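Local coordinates for isomaltodextranase (Arthrobacter globiformis, PDB 5AWP), which hydrolyses alpha-1,6-glucosidic linkages in dextran-like polysaccharides, probably releasing successive isomaltose units from the non-reducing ends of the chains, at residues Asn126-His131 and Asp201-Tyr206; Leu263-Ala268 and Asp314-Arg319; Lys362-Leu367 and Arg437-His442. All blocks are in the same frame, centred on the assembly; numbering follows the deposited sequence.

Contact 1 (Asn126-His131 and Asp201-Tyr206); sequences NPLWVH and DFLSWY. With BGC (beta-D-glucopyranose), chain B.
Asp-201 and Asn-126 meet just past the C-terminal ends of neighbouring parallel strands, 197-200 and 120-124, in the (beta/alpha)8 barrel of this glycoside hydrolase family 27 enzyme, where active-site residues gather. The backbone O of Asp-201 takes a hydrogen bond from Asn-126 ND2 at 2.8 Å, with an N-H...O angle of 152°. The other end of that amide is held too: Asn-126 OD1 accepts from Leu-128 N in an Asx turn, so the flip of the amide is settled. The carboxylate of Asp-201, probably the nucleophile, points to the sugar instead; its OD2 accepts a hydrogen bond from BGC O1 at 2.8 Å and is also bonded to Tyr-124 OH. Next comes Phe-202, whose CD2 lies at the edge of the Trp-129 indole, 3.7 Å from CZ2, while its CZ reaches BGC O1 at 3.4 Å. The ring therefore lies between the indole and the glucose, touching both. Leu-203 opens the helix 203-208. With CG anti to its carbonyl carbon (chi1 -71°), it brings CD2 to 3.4 Å from Asn-126 ND2, an apolar methyl beside the bonded amide. A turn further on, Tyr-206 turns a ring face to the loop, and Leu-128 crosses it at about a right angle in a CH-pi contact. The methyl CD2 of Leu-128 stands almost over the centre of that ring, 3.7 Å from its centroid.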
loop_
_atom_site.group_PDB
_atom_site.type_symbol
_atom_site.label_atom_id
_atom_site.label_comp_id
_atom_site.label_asym_id
_atom_site.label_seq_id
_atom_site.Cartn_x
_atom_site.Cartn_y
_atom_site.Cartn_z
ATOM N N ASN A 126 -14.544 -12.038 -2.619
ATOM C CA ASN A 126 -15.280 -10.953 -2.018
ATOM C C ASN A 126 -16.320 -11.549 -1.084
ATOM O O ASN A 126 -17.199 -12.250 -1.541
ATOM C CB ASN A 126 -15.944 -10.074 -3.100
ATOM C CG ASN A 126 -16.617 -8.825 -2.524
ATOM O OD1 ASN A 126 -17.145 -8.831 -1.410
ATOM N ND2 ASN A 126 -16.618 -7.740 -3.311
ATOM N N PRO A 127 -16.253 -11.236 0.227
ATOM C CA PRO A 127 -17.181 -11.932 1.160
ATOM C C PRO A 127 -18.623 -11.423 1.105
ATOM O O PRO A 127 -19.487 -11.929 1.815
ATOM C CB PRO A 127 -16.558 -11.679 2.530
ATOM C CG PRO A 127 -15.780 -10.416 2.359
ATOM C CD PRO A 127 -15.264 -10.415 0.944
ATOM N N LEU A 128 -18.880 -10.451 0.224
ATOM C CA LEU A 128 -20.237 -10.026 -0.087
ATOM C C LEU A 128 -20.849 -10.763 -1.282
ATOM O O LEU A 128 -21.994 -10.477 -1.643
ATOM C CB LEU A 128 -20.286 -8.503 -0.310
ATOM C CG LEU A 128 -20.404 -7.573 0.913
ATOM C CD1 LEU A 128 -19.267 -7.773 1.883
ATOM C CD2 LEU A 128 -20.401 -6.130 0.422
ATOM N N TRP A 129 -20.119 -11.710 -1.889
ATOM C CA TRP A 129 -20.700 -12.579 -2.884
ATOM C C TRP A 129 -21.379 -13.736 -2.168
ATOM O O TRP A 129 -20.851 -14.281 -1.195
ATOM C CB TRP A 129 -19.651 -13.146 -3.858
ATOM C CG TRP A 129 -19.200 -12.208 -4.919
ATOM C CD1 TRP A 129 -19.952 -11.277 -5.554
ATOM C CD2 TRP A 129 -17.888 -12.142 -5.506
ATOM N NE1 TRP A 129 -19.193 -10.630 -6.510
ATOM C CE2 TRP A 129 -17.921 -11.138 -6.494
ATOM C CE3 TRP A 129 -16.682 -12.822 -5.271
ATOM C CZ2 TRP A 129 -16.800 -10.783 -7.256
ATOM C CZ3 TRP A 129 -15.557 -12.464 -6.033
ATOM C CH2 TRP A 129 -15.639 -11.453 -7.020
ATOM N N VAL A 130 -22.559 -14.079 -2.640
ATOM C CA VAL A 130 -23.301 -15.230 -2.157
ATOM C C VAL A 130 -23.622 -16.042 -3.395
ATOM O O VAL A 130 -24.271 -15.544 -4.343
ATOM C CB VAL A 130 -24.630 -14.817 -1.480
ATOM C CG1 VAL A 130 -25.300 -16.019 -0.860
ATOM C CG2 VAL A 130 -24.397 -13.738 -0.432
ATOM N N HIS A 131 -23.134 -17.261 -3.447
ATOM C CA HIS A 131 -23.308 -18.020 -4.683
ATOM C C HIS A 131 -24.744 -18.492 -4.813
ATOM O O HIS A 131 -25.406 -18.818 -3.820
ATOM C CB HIS A 131 -22.333 -19.179 -4.788
ATOM C CG HIS A 131 -22.109 -19.658 -6.183
ATOM N ND1 HIS A 131 -23.051 -20.375 -6.879
ATOM C CD2 HIS A 131 -21.043 -19.537 -7.012
ATOM C CE1 HIS A 131 -22.578 -20.691 -8.072
ATOM N NE2 HIS A 131 -21.361 -20.191 -8.177
ATOM N N ASP A 201 -12.214 -7.825 -4.611
ATOM C CA ASP A 201 -12.431 -7.063 -5.829
ATOM C C ASP A 201 -13.923 -6.804 -6.013
ATOM O O ASP A 201 -14.756 -7.436 -5.367
ATOM C CB ASP A 201 -11.880 -7.903 -6.998
ATOM C CG ASP A 201 -11.815 -7.151 -8.321
ATOM O OD1 ASP A 201 -11.889 -5.913 -8.319
ATOM O OD2 ASP A 201 -11.658 -7.842 -9.363
ATOM N N PHE A 202 -14.231 -5.896 -6.936
ATOM C CA PHE A 202 -15.601 -5.586 -7.391
ATOM C C PHE A 202 -16.460 -4.781 -6.394
ATOM O O PHE A 202 -17.686 -4.657 -6.582
ATOM C CB PHE A 202 -16.323 -6.832 -7.933
ATOM C CG PHE A 202 -15.765 -7.303 -9.248
ATOM C CD1 PHE A 202 -16.071 -6.618 -10.426
ATOM C CD2 PHE A 202 -14.909 -8.388 -9.315
ATOM C CE1 PHE A 202 -15.533 -7.009 -11.633
ATOM C CE2 PHE A 202 -14.363 -8.792 -10.532
ATOM C CZ PHE A 202 -14.681 -8.101 -11.690
ATOM N N LEU A 203 -15.846 -4.150 -5.389
ATOM C CA LEU A 203 -16.680 -3.388 -4.439
ATOM C C LEU A 203 -17.206 -2.075 -4.992
ATOM O O LEU A 203 -18.175 -1.535 -4.452
ATOM C CB LEU A 203 -16.007 -3.168 -3.088
ATOM C CG LEU A 203 -15.869 -4.410 -2.186
ATOM C CD1 LEU A 203 -14.959 -4.107 -1.019
ATOM C CD2 LEU A 203 -17.226 -4.892 -1.654
ATOM N N SER A 204 -16.590 -1.553 -6.049
ATOM C CA SER A 204 -17.129 -0.368 -6.693
ATOM C C SER A 204 -18.376 -0.768 -7.497
ATOM O O SER A 204 -19.361 -0.013 -7.542
ATOM C CB SER A 204 -16.067 0.363 -7.543
ATOM O OG SER A 204 -16.577 1.589 -8.089
ATOM N N TRP A 205 -18.358 -1.944 -8.119
ATOM C CA TRP A 205 -19.559 -2.440 -8.806
ATOM C C TRP A 205 -20.653 -2.687 -7.778
ATOM O O TRP A 205 -21.796 -2.319 -8.000
ATOM C CB TRP A 205 -19.305 -3.699 -9.629
ATOM C CG TRP A 205 -18.473 -3.499 -10.864
ATOM C CD1 TRP A 205 -17.581 -2.488 -11.117
ATOM C CD2 TRP A 205 -18.376 -4.399 -11.970
ATOM N NE1 TRP A 205 -16.990 -2.684 -12.337
ATOM C CE2 TRP A 205 -17.448 -3.856 -12.872
ATOM C CE3 TRP A 205 -19.023 -5.589 -12.302
ATOM C CZ2 TRP A 205 -17.129 -4.477 -14.074
ATOM C CZ3 TRP A 205 -18.711 -6.201 -13.485
ATOM C CH2 TRP A 205 -17.770 -5.648 -14.363
ATOM N N TYR A 206 -20.283 -3.250 -6.636
ATOM C CA TYR A 206 -21.213 -3.386 -5.523
ATOM C C TYR A 206 -21.813 -2.032 -5.136
ATOM O O TYR A 206 -23.033 -1.885 -5.067
ATOM C CB TYR A 206 -20.533 -4.018 -4.298
ATOM C CG TYR A 206 -21.360 -3.897 -3.027
ATOM C CD1 TYR A 206 -22.434 -4.765 -2.783
ATOM C CD2 TYR A 206 -21.097 -2.908 -2.093
ATOM C CE1 TYR A 206 -23.201 -4.650 -1.641
ATOM C CE2 TYR A 206 -21.860 -2.787 -0.947
ATOM C CZ TYR A 206 -22.914 -3.658 -0.730
ATOM O OH TYR A 206 -23.677 -3.550 0.407
HETATM C C2 BGC B . -9.425 -7.001 -11.445
HETATM C C3 BGC B . -8.314 -7.929 -11.912
HETATM C C4 BGC B . -8.839 -9.361 -11.919
HETATM C C5 BGC B . -10.066 -9.473 -12.797
HETATM C C6 BGC B . -10.664 -10.865 -12.709
HETATM C C1 BGC B . -10.648 -7.167 -12.343
HETATM O O1 BGC B . -11.716 -6.398 -11.801
HETATM O O2 BGC B . -9.012 -5.620 -11.417
HETATM O O3 BGC B . -7.189 -7.849 -11.021
HETATM O O4 BGC B . -7.845 -10.277 -12.392
HETATM O O5 BGC B . -11.050 -8.541 -12.359
HETATM O O6 BGC B . -11.808 -10.867 -13.553
#

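Contact 2 (Leu263-Ala268 and Asp314-Arg319); sequences LVRINA and DGDFMR. With BGC (beta-D-glucopyranose), chain B.
The carboxylate of Asp-316 lies over one face of the Arg-265 guanidinium, the two planes 47° apart. The salt bridge runs from Arg-265 NH1 to Asp-316 OD1 at 3.0 Å. Both residues sit at the C-terminal mouth of the parallel (beta/alpha)8 barrel, where strands 263-265 and 312-314 run side by side. The arginine chain bends at chi2 and chi3 (-90° and -57°), which turns its end back over its own loop. There NE and NH2 grip the backbone O of Asn-267 side-on, both from the same face of the carbonyl, with NH2 at 2.7 Å. This double hold fixes the guanidinium plane and leaves its edge toward the glucose: NH1 donates to BGC O2 at 3.1 Å. Asp-314 is turned differently, its carboxylate nearly perpendicular to the guanidinium, with OD2 against Arg-265 CG. Arg-199 forms salt bridges to both Asp-314 and Asp-316, and Arg-265 NH2 has a second one to Asp-269, so the buried charges are probably largely offset. Along the backbone, the strands pair in parallel through Asp-314 N to Val-264 O and Ile-266 N to Asp-314 O. Asp-314 OD1 accepts from Asp-316 N in an Asx turn. From the loop, Asn-267 ND2 reaches over Gly-315, standing well above the carbonyl plane as it donates to Gly-315 O at 2.8 Å.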
loop_
_atom_site.group_PDB
_atom_site.type_symbol
_atom_site.label_atom_id
_atom_site.label_comp_id
_atom_site.label_asym_id
_atom_site.label_seq_id
_atom_site.Cartn_x
_atom_site.Cartn_y
_atom_site.Cartn_z
ATOM N N LEU A 263 -4.146 -2.544 1.454
ATOM C CA LEU A 263 -3.698 -2.236 0.091
ATOM C C LEU A 263 -4.860 -1.704 -0.735
ATOM O O LEU A 263 -5.996 -2.181 -0.581
ATOM C CB LEU A 263 -3.159 -3.498 -0.628
ATOM C CG LEU A 263 -1.719 -3.932 -0.368
ATOM C CD1 LEU A 263 -1.545 -4.518 1.005
ATOM C CD2 LEU A 263 -1.274 -4.951 -1.403
ATOM N N VAL A 264 -4.561 -0.759 -1.629
ATOM C CA VAL A 264 -5.505 -0.345 -2.692
ATOM C C VAL A 264 -4.841 -0.364 -4.082
ATOM O O VAL A 264 -3.716 0.099 -4.254
ATOM C CB VAL A 264 -6.099 1.045 -2.444
ATOM C CG1 VAL A 264 -7.066 1.003 -1.257
ATOM C CG2 VAL A 264 -5.010 2.092 -2.209
ATOM N N ARG A 265 -5.538 -0.918 -5.062
ATOM C CA ARG A 265 -5.106 -0.835 -6.455
ATOM C C ARG A 265 -5.146 0.622 -6.914
ATOM O O ARG A 265 -6.111 1.344 -6.628
ATOM C CB ARG A 265 -5.969 -1.726 -7.385
ATOM C CG ARG A 265 -5.425 -3.142 -7.542
ATOM C CD ARG A 265 -4.447 -3.283 -8.709
ATOM N NE ARG A 265 -5.129 -2.845 -9.934
ATOM C CZ ARG A 265 -6.030 -3.581 -10.594
ATOM N NH1 ARG A 265 -6.288 -4.808 -10.213
ATOM N NH2 ARG A 265 -6.686 -3.075 -11.631
ATOM N N ILE A 266 -4.088 1.045 -7.608
ATOM C CA ILE A 266 -3.975 2.427 -8.065
ATOM C C ILE A 266 -3.939 2.562 -9.591
ATOM O O ILE A 266 -3.654 3.653 -10.085
ATOM C CB ILE A 266 -2.774 3.164 -7.410
ATOM C CG1 ILE A 266 -1.443 2.395 -7.529
ATOM C CG2 ILE A 266 -3.088 3.419 -5.935
ATOM C CD1 ILE A 266 -0.926 2.112 -8.928
ATOM N N ASN A 267 -4.241 1.461 -10.297
ATOM C CA ASN A 267 -4.177 1.343 -11.762
ATOM C C ASN A 267 -5.231 0.400 -12.371
ATOM O O ASN A 267 -5.792 -0.492 -11.687
ATOM C CB ASN A 267 -2.792 0.863 -12.218
ATOM C CG ASN A 267 -2.394 -0.485 -11.624
ATOM O OD1 ASN A 267 -2.866 -0.886 -10.543
ATOM N ND2 ASN A 267 -1.518 -1.200 -12.333
ATOM N N ALA A 268 -5.509 0.608 -13.662
ATOM C CA ALA A 268 -6.236 -0.384 -14.457
ATOM C C ALA A 268 -5.454 -1.700 -14.423
ATOM O O ALA A 268 -4.242 -1.706 -14.143
ATOM C CB ALA A 268 -6.423 0.107 -15.892
ATOM N N ASP A 314 -1.051 -0.577 -4.533
ATOM C CA ASP A 314 -0.961 -1.842 -5.239
ATOM C C ASP A 314 -0.927 -1.550 -6.735
ATOM O O ASP A 314 -1.908 -1.068 -7.310
ATOM C CB ASP A 314 -2.139 -2.727 -4.792
ATOM C CG ASP A 314 -2.252 -4.038 -5.560
ATOM O OD1 ASP A 314 -1.346 -4.367 -6.353
ATOM O OD2 ASP A 314 -3.286 -4.708 -5.371
ATOM N N GLY A 315 0.229 -1.758 -7.346
ATOM C CA GLY A 315 0.392 -1.627 -8.815
ATOM C C GLY A 315 -0.017 -2.839 -9.640
ATOM O O GLY A 315 0.225 -2.900 -10.855
ATOM N N ASP A 316 -0.632 -3.813 -8.980
ATOM C CA ASP A 316 -1.182 -5.010 -9.629
ATOM C C ASP A 316 -0.113 -6.047 -9.967
ATOM O O ASP A 316 0.746 -6.332 -9.121
ATOM C CB ASP A 316 -2.082 -4.668 -10.825
ATOM C CG ASP A 316 -3.085 -5.780 -11.135
ATOM O OD1 ASP A 316 -3.721 -6.310 -10.205
ATOM O OD2 ASP A 316 -3.238 -6.118 -12.313
ATOM N N PHE A 317 -0.146 -6.634 -11.158
ATOM C CA PHE A 317 0.658 -7.798 -11.449
ATOM C C PHE A 317 1.794 -7.520 -12.424
ATOM O O PHE A 317 1.623 -6.793 -13.381
ATOM C CB PHE A 317 -0.211 -8.884 -12.049
ATOM C CG PHE A 317 -1.362 -9.291 -11.185
ATOM C CD1 PHE A 317 -1.206 -9.450 -9.816
ATOM C CD2 PHE A 317 -2.593 -9.592 -11.755
ATOM C CE1 PHE A 317 -2.270 -9.831 -9.019
ATOM C CE2 PHE A 317 -3.660 -10.008 -10.951
ATOM C CZ PHE A 317 -3.481 -10.142 -9.588
ATOM N N MET A 318 2.940 -8.128 -12.166
ATOM C CA MET A 318 4.110 -8.032 -13.068
ATOM C C MET A 318 4.119 -9.187 -14.039
ATOM O O MET A 318 4.119 -10.355 -13.648
ATOM C CB MET A 318 5.398 -7.995 -12.262
ATOM C CG MET A 318 5.549 -6.736 -11.446
ATOM S SD MET A 318 7.136 -6.576 -10.598
ATOM C CE MET A 318 7.051 -7.864 -9.361
ATOM N N ARG A 319 4.077 -8.856 -15.319
ATOM C CA ARG A 319 4.076 -9.837 -16.390
ATOM C C ARG A 319 5.326 -9.575 -17.241
ATOM O O ARG A 319 5.270 -8.913 -18.277
ATOM C CB ARG A 319 2.789 -9.733 -17.218
ATOM C CG ARG A 319 1.500 -9.730 -16.391
ATOM C CD ARG A 319 0.286 -10.010 -17.261
ATOM N NE ARG A 319 0.440 -11.283 -17.949
ATOM C CZ ARG A 319 -0.129 -11.634 -19.098
ATOM N NH1 ARG A 319 -0.957 -10.837 -19.774
ATOM N NH2 ARG A 319 0.165 -12.824 -19.592
HETATM C C2 BGC B . -9.425 -7.001 -11.445
HETATM C C3 BGC B . -8.314 -7.929 -11.912
HETATM C C4 BGC B . -8.839 -9.361 -11.919
HETATM C C5 BGC B . -10.066 -9.473 -12.797
HETATM C C6 BGC B . -10.664 -10.865 -12.709
HETATM C C1 BGC B . -10.648 -7.167 -12.343
HETATM O O1 BGC B . -11.716 -6.398 -11.801
HETATM O O2 BGC B . -9.012 -5.620 -11.417
HETATM O O3 BGC B . -7.189 -7.849 -11.021
HETATM O O4 BGC B . -7.845 -10.277 -12.392
HETATM O O5 BGC B . -11.050 -8.541 -12.359
HETATM O O6 BGC B . -11.808 -10.867 -13.553
#

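Contact 3 (Lys362-Leu367 and Arg437-His442); sequences KEVLQL and RDLWEH
Glu-363 meets Arg-437 and His-442 through a carboxylate gripped from two directions. Arg-437 takes it side-on in a paired salt bridge: NE binds OE1 of Glu-363 on its syn lone pair at 2.6 Å, and NH2 binds OE2 on the syn side at 2.9 Å, with the two flat groups nearly coplanar, 27° apart. His-442 comes to the anti side of the same OE2, ND1 donating over 2.7 Å with an N-H...O angle of 165° and the acceptor close to the ring plane. The extended Arg-437 chain, with CG anti to its backbone N (chi1 179°), crosses the glutamate side chain at about a right angle, yet brings its guanidinium nearly into the carboxylate plane. The arginine and a second N-H donor on one oxygen would probably favour the ionised carboxylate. A glutamine here, uncharged and with an NH2 in place of one oxygen, would probably leave the Arg-437 charge without its mate and turn a donor toward at least one of the N-H groups now bonded to the carboxylate. The hydrogen bonds thus tie helix 362-369 to the end of strand 434-438 and the turn that follows, part of the beta-sandwich domain that is C-terminal in alpha-galactosidases. Apolar contacts lie alongside. Leu-439 spreads its branches against the helix: CD2 lies against Glu-363 CB, whereas CD1 touches Leu-367 CD1 at 3.7 Å. Its CB packs on Val-364 CG2 at 3.9 Å. That same valine methyl sits over one face of the Trp-440 indole in a CH-pi contact, 4.2 Å from the centroid of the five-membered ring; the indole NE1 is bonded to Asn-334.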
loop_
_atom_site.group_PDB
_atom_site.type_symbol
_atom_site.label_atom_id
_atom_site.label_comp_id
_atom_site.label_asym_id
_atom_site.label_seq_id
_atom_site.Cartn_x
_atom_site.Cartn_y
_atom_site.Cartn_z
ATOM N N LYS A 362 18.927 -9.421 -5.350
ATOM C CA LYS A 362 18.869 -9.385 -3.885
ATOM C C LYS A 362 18.949 -7.982 -3.301
ATOM O O LYS A 362 18.279 -7.686 -2.309
ATOM C CB LYS A 362 19.953 -10.290 -3.277
ATOM C CG LYS A 362 19.697 -11.761 -3.542
ATOM C CD LYS A 362 20.573 -12.668 -2.674
ATOM C CE LYS A 362 20.239 -14.141 -2.857
ATOM N NZ LYS A 362 20.712 -14.692 -4.178
ATOM N N GLU A 363 19.747 -7.120 -3.913
ATOM C CA GLU A 363 19.874 -5.756 -3.435
ATOM C C GLU A 363 18.577 -4.974 -3.682
ATOM O O GLU A 363 18.154 -4.186 -2.838
ATOM C CB GLU A 363 21.039 -5.037 -4.106
ATOM C CG GLU A 363 22.328 -5.844 -4.102
ATOM C CD GLU A 363 23.546 -4.957 -4.218
ATOM O OE1 GLU A 363 23.665 -4.039 -3.401
ATOM O OE2 GLU A 363 24.366 -5.161 -5.140
ATOM N N VAL A 364 17.937 -5.200 -4.832
ATOM C CA VAL A 364 16.662 -4.550 -5.091
ATOM C C VAL A 364 15.600 -5.086 -4.119
ATOM O O VAL A 364 14.838 -4.304 -3.524
ATOM C CB VAL A 364 16.264 -4.674 -6.575
ATOM C CG1 VAL A 364 14.832 -4.207 -6.808
ATOM C CG2 VAL A 364 17.249 -3.868 -7.421
ATOM N N LEU A 365 15.587 -6.402 -3.913
ATOM C CA LEU A 365 14.652 -6.998 -2.973
ATOM C C LEU A 365 14.892 -6.479 -1.543
ATOM O O LEU A 365 13.941 -6.318 -0.756
ATOM C CB LEU A 365 14.709 -8.516 -3.016
ATOM C CG LEU A 365 14.136 -9.218 -4.252
ATOM C CD1 LEU A 365 14.379 -10.710 -4.178
ATOM C CD2 LEU A 365 12.654 -8.921 -4.401
ATOM N N GLN A 366 16.149 -6.185 -1.221
ATOM C CA GLN A 366 16.479 -5.717 0.113
ATOM C C GLN A 366 15.772 -4.399 0.411
ATOM O O GLN A 366 15.428 -4.156 1.542
ATOM C CB GLN A 366 17.999 -5.615 0.308
ATOM C CG GLN A 366 18.456 -5.471 1.757
ATOM C CD GLN A 366 18.066 -6.672 2.593
ATOM O OE1 GLN A 366 18.309 -7.799 2.207
ATOM N NE2 GLN A 366 17.421 -6.433 3.722
ATOM N N LEU A 367 15.519 -3.567 -0.612
ATOM C CA LEU A 367 14.746 -2.351 -0.415
ATOM C C LEU A 367 13.353 -2.676 0.083
ATOM O O LEU A 367 12.855 -2.060 1.029
ATOM C CB LEU A 367 14.670 -1.521 -1.702
ATOM C CG LEU A 367 15.966 -0.836 -2.142
ATOM C CD1 LEU A 367 15.773 -0.210 -3.514
ATOM C CD2 LEU A 367 16.388 0.228 -1.135
ATOM N N ARG A 437 25.161 3.341 -4.195
ATOM C CA ARG A 437 25.356 2.085 -4.851
ATOM C C ARG A 437 24.267 1.922 -5.904
ATOM O O ARG A 437 23.088 2.043 -5.595
ATOM C CB ARG A 437 25.261 0.957 -3.829
ATOM C CG ARG A 437 25.425 -0.421 -4.398
ATOM C CD ARG A 437 25.693 -1.466 -3.320
ATOM N NE ARG A 437 25.903 -2.752 -3.964
ATOM C CZ ARG A 437 27.075 -3.167 -4.437
ATOM N NH1 ARG A 437 28.179 -2.438 -4.290
ATOM N NH2 ARG A 437 27.156 -4.336 -5.019
ATOM N N ASP A 438 24.689 1.638 -7.131
ATOM C CA ASP A 438 23.796 1.310 -8.232
ATOM C C ASP A 438 23.428 -0.169 -8.129
ATOM O O ASP A 438 24.292 -1.044 -8.227
ATOM C CB ASP A 438 24.526 1.625 -9.557
ATOM C CG ASP A 438 23.679 1.343 -10.810
ATOM O OD1 ASP A 438 22.898 0.358 -10.808
ATOM O OD2 ASP A 438 23.828 2.112 -11.792
ATOM N N LEU A 439 22.140 -0.457 -7.923
ATOM C CA LEU A 439 21.732 -1.791 -7.523
ATOM C C LEU A 439 21.604 -2.778 -8.683
ATOM O O LEU A 439 21.526 -3.985 -8.444
ATOM C CB LEU A 439 20.427 -1.752 -6.701
ATOM C CG LEU A 439 20.461 -0.833 -5.476
ATOM C CD1 LEU A 439 19.200 -0.935 -4.652
ATOM C CD2 LEU A 439 21.657 -1.156 -4.582
ATOM N N TRP A 440 21.557 -2.299 -9.932
ATOM C CA TRP A 440 21.559 -3.217 -11.093
ATOM C C TRP A 440 22.962 -3.389 -11.642
ATOM O O TRP A 440 23.294 -4.463 -12.145
ATOM C CB TRP A 440 20.579 -2.767 -12.212
ATOM C CG TRP A 440 19.132 -3.068 -11.824
ATOM C CD1 TRP A 440 18.211 -2.179 -11.334
ATOM C CD2 TRP A 440 18.477 -4.348 -11.858
ATOM N NE1 TRP A 440 17.019 -2.825 -11.085
ATOM C CE2 TRP A 440 17.159 -4.155 -11.374
ATOM C CE3 TRP A 440 18.875 -5.645 -12.242
ATOM C CZ2 TRP A 440 16.245 -5.194 -11.272
ATOM C CZ3 TRP A 440 17.950 -6.679 -12.140
ATOM C CH2 TRP A 440 16.653 -6.445 -11.650
ATOM N N GLU A 441 23.779 -2.338 -11.575
ATOM C CA GLU A 441 25.208 -2.508 -11.862
ATOM C C GLU A 441 25.914 -3.318 -10.746
ATOM O O GLU A 441 26.976 -3.902 -10.987
ATOM C CB GLU A 441 25.892 -1.158 -12.049
ATOM C CG GLU A 441 25.509 -0.457 -13.359
ATOM C CD GLU A 441 26.325 0.778 -13.629
ATOM O OE1 GLU A 441 27.202 1.145 -12.818
ATOM O OE2 GLU A 441 26.099 1.397 -14.682
ATOM N N HIS A 442 25.300 -3.367 -9.559
ATOM C CA HIS A 442 25.951 -3.861 -8.337
ATOM C C HIS A 442 27.317 -3.188 -8.125
ATOM O O HIS A 442 28.327 -3.873 -7.961
ATOM C CB HIS A 442 26.092 -5.370 -8.350
ATOM C CG HIS A 442 24.808 -6.085 -8.586
ATOM N ND1 HIS A 442 23.812 -6.157 -7.635
ATOM C CD2 HIS A 442 24.339 -6.740 -9.670
ATOM C CE1 HIS A 442 22.790 -6.845 -8.113
ATOM N NE2 HIS A 442 23.081 -7.210 -9.350
#

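Contacts 1 and 2 come to the same bound glucose from different strands of the barrel. Their centres are about 18 Å apart and their nearest atoms about 6 Å, so they do not touch, and BGC joins them: contact 1 offers the probable nucleophile to O1, contact 2 the arginine to O2, while Asp-81 and Asp-269 also hydrogen-bond the sugar. The side chain of Arg-265 lies about 6 Å from that of Asp-201. Contact 3 belongs to another part of the protein, joining helix 362-369 to the beta-sandwich domain, away from the probable catalytic residues Asp-201 and Asp-262; its centre is about 22 Å from that of contact 2 and about 39 Å from that of contact 1.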